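Local atomic coordinates of putative metal-dependent hydrolase (Bacillus subtilis, PDB entry 6KNS), a protein that is a putative metal-dependent hydrolase of the metallo-beta-lactamase fold that binds zinc and calcium ions and may, like related short-form RNase Z enzymes, act in tRNA 3'-end processing. Residues 9-14 and 212-217. Numbering follows the deposited sequence.
With ZN (zinc ion), chain G.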
loop_
_atom_site.group_PDB
_atom_site.type_symbol
_atom_site.label_atom_id
_atom_site.label_comp_id
_atom_site.label_asym_id
_atom_site.label_seq_id
_atom_site.Cartn_x
_atom_site.Cartn_y
_atom_site.Cartn_z
ATOM N N VAL A 9 -14.962 -9.388 13.650
ATOM C CA VAL A 9 -14.611 -8.453 12.615
ATOM C C VAL A 9 -13.594 -7.468 13.196
ATOM O O VAL A 9 -13.865 -6.854 14.238
ATOM C CB VAL A 9 -15.831 -7.664 12.103
ATOM C CG1 VAL A 9 -15.384 -6.633 11.028
ATOM C CG2 VAL A 9 -16.958 -8.635 11.550
ATOM N N THR A 10 -12.426 -7.348 12.553
ATOM C CA THR A 10 -11.397 -6.392 12.984
ATOM C C THR A 10 -11.153 -5.375 11.876
ATOM O O THR A 10 -10.825 -5.760 10.747
ATOM C CB THR A 10 -10.067 -7.062 13.307
ATOM O OG1 THR A 10 -10.275 -8.111 14.250
ATOM C CG2 THR A 10 -9.027 -6.015 13.892
ATOM N N VAL A 11 -11.327 -4.087 12.169
ATOM C CA VAL A 11 -11.044 -3.077 11.144
ATOM C C VAL A 11 -9.527 -2.996 10.968
ATOM O O VAL A 11 -8.807 -2.875 11.930
ATOM C CB VAL A 11 -11.609 -1.706 11.522
ATOM C CG1 VAL A 11 -11.224 -0.654 10.487
ATOM C CG2 VAL A 11 -13.144 -1.788 11.704
ATOM N N ILE A 12 -9.053 -3.130 9.743
ATOM C CA ILE A 12 -7.615 -3.083 9.468
ATOM C C ILE A 12 -7.276 -1.705 8.979
ATOM O O ILE A 12 -6.254 -1.149 9.361
ATOM C CB ILE A 12 -7.174 -4.116 8.447
ATOM C CG1 ILE A 12 -7.614 -5.504 8.899
ATOM C CG2 ILE A 12 -5.634 -4.061 8.277
ATOM C CD1 ILE A 12 -7.037 -5.961 10.227
ATOM N N GLY A 13 -8.152 -1.119 8.159
ATOM C CA GLY A 13 -7.933 0.289 7.755
ATOM C C GLY A 13 -9.258 0.903 7.348
ATOM O O GLY A 13 -10.160 0.205 6.885
ATOM N N CYS A 14 -9.376 2.195 7.513
ATOM C CA CYS A 14 -10.697 2.808 7.473
ATOM C C CYS A 14 -10.784 4.192 6.832
ATOM O O CYS A 14 -11.899 4.767 6.788
ATOM C CB CYS A 14 -11.268 2.863 8.901
ATOM S SG CYS A 14 -10.285 3.881 9.932
ATOM N N GLU A 212 -26.305 -2.244 15.273
ATOM C CA GLU A 212 -25.462 -1.104 15.536
ATOM C C GLU A 212 -24.809 -0.630 14.250
ATOM O O GLU A 212 -24.844 -1.347 13.246
ATOM C CB GLU A 212 -24.406 -1.434 16.592
ATOM C CG GLU A 212 -23.261 -2.307 16.117
ATOM C CD GLU A 212 -22.306 -2.664 17.237
ATOM O OE1 GLU A 212 -22.658 -3.599 17.968
ATOM O OE2 GLU A 212 -21.214 -2.049 17.355
ATOM N N LEU A 213 -24.217 0.561 14.305
ATOM C CA LEU A 213 -23.669 1.223 13.131
ATOM C C LEU A 213 -22.198 1.589 13.354
ATOM O O LEU A 213 -21.849 2.136 14.405
ATOM C CB LEU A 213 -24.502 2.468 12.782
ATOM C CG LEU A 213 -24.062 3.356 11.624
ATOM C CD1 LEU A 213 -23.985 2.528 10.327
ATOM C CD2 LEU A 213 -24.980 4.579 11.466
ATOM N N LEU A 214 -21.368 1.271 12.361
ATOM C CA LEU A 214 -19.943 1.625 12.337
ATOM C C LEU A 214 -19.637 2.465 11.114
ATOM O O LEU A 214 -19.819 2.021 9.996
ATOM C CB LEU A 214 -19.051 0.374 12.305
ATOM C CG LEU A 214 -17.534 0.610 12.363
ATOM C CD1 LEU A 214 -17.113 1.169 13.732
ATOM C CD2 LEU A 214 -16.761 -0.662 12.071
ATOM N N LEU A 215 -19.177 3.685 11.346
ATOM C CA LEU A 215 -18.916 4.625 10.300
ATOM C C LEU A 215 -17.469 4.508 9.856
ATOM O O LEU A 215 -16.562 4.527 10.674
ATOM C CB LEU A 215 -19.216 6.041 10.816
ATOM C CG LEU A 215 -20.645 6.262 11.352
ATOM C CD1 LEU A 215 -20.795 7.697 11.930
ATOM C CD2 LEU A 215 -21.715 6.000 10.277
ATOM N N THR A 216 -17.243 4.428 8.554
ATOM C CA THR A 216 -15.908 4.217 8.025
ATOM C C THR A 216 -15.698 4.993 6.692
ATOM O O THR A 216 -16.512 5.854 6.301
ATOM C CB THR A 216 -15.666 2.691 7.904
ATOM O OG1 THR A 216 -14.297 2.444 7.569
ATOM C CG2 THR A 216 -16.593 2.040 6.841
ATOM N N HIS A 217 -14.585 4.725 6.024
ATOM C CA HIS A 217 -14.215 5.420 4.786
ATOM C C HIS A 217 -14.154 6.911 5.054
ATOM O O HIS A 217 -14.732 7.716 4.336
ATOM C CB HIS A 217 -15.195 5.104 3.678
ATOM C CG HIS A 217 -14.598 5.149 2.316
ATOM N ND1 HIS A 217 -14.501 6.313 1.585
ATOM C CD2 HIS A 217 -14.022 4.170 1.567
ATOM C CE1 HIS A 217 -13.933 6.042 0.421
ATOM N NE2 HIS A 217 -13.627 4.750 0.387
HETATM ZN ZN ZN G . -13.282 3.936 -1.526
#
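The carbonyl oxygen of Cys14 is approached by two groups from 212-217: His217 N lies 2.8 Å from Cys14 O, and Thr216 OG1, 3.4 Å from Cys14 O, offers it at most a weak hydrogen bond. Because strand 7-13 belongs to one sheet of the metallo-beta-lactamase alpha-beta/beta-alpha sandwich and strand 212-216 to the other, the contact joins the two sheets, and all its touching residues are buried. Thr216 OG1 is also hydrogen-bonded to Tyr28 OH, its stronger polar partner, on the strand 27-32 that neighbours 7-13; whether its proton goes to Cys14 O is therefore unsettled. With OG1 anti to the backbone N (chi1 -172°), the hydroxyl faces the other sheet and also packs 3.3 Å from Cys14 CB. Farther from the zinc, Val11 and Leu214 meet tip to tip, CG2 of Val11 lying 3.8 Å from CD2 of Leu214; Leu214 also touches Phe246. The 9-14 segment carries a classic beta bulge, Ile12 and Gly13 both facing Gly27, just before Cys14. Beyond the strand ends lies the dinuclear zinc site. His217, immediately after strand 212-216, has its CB pointing away from 9-14, and its imidazole binds one zinc, which Asp69, His70 and Asp161 also bind; the coordinating atom is His217 NE2, 2.1 Å from the metal.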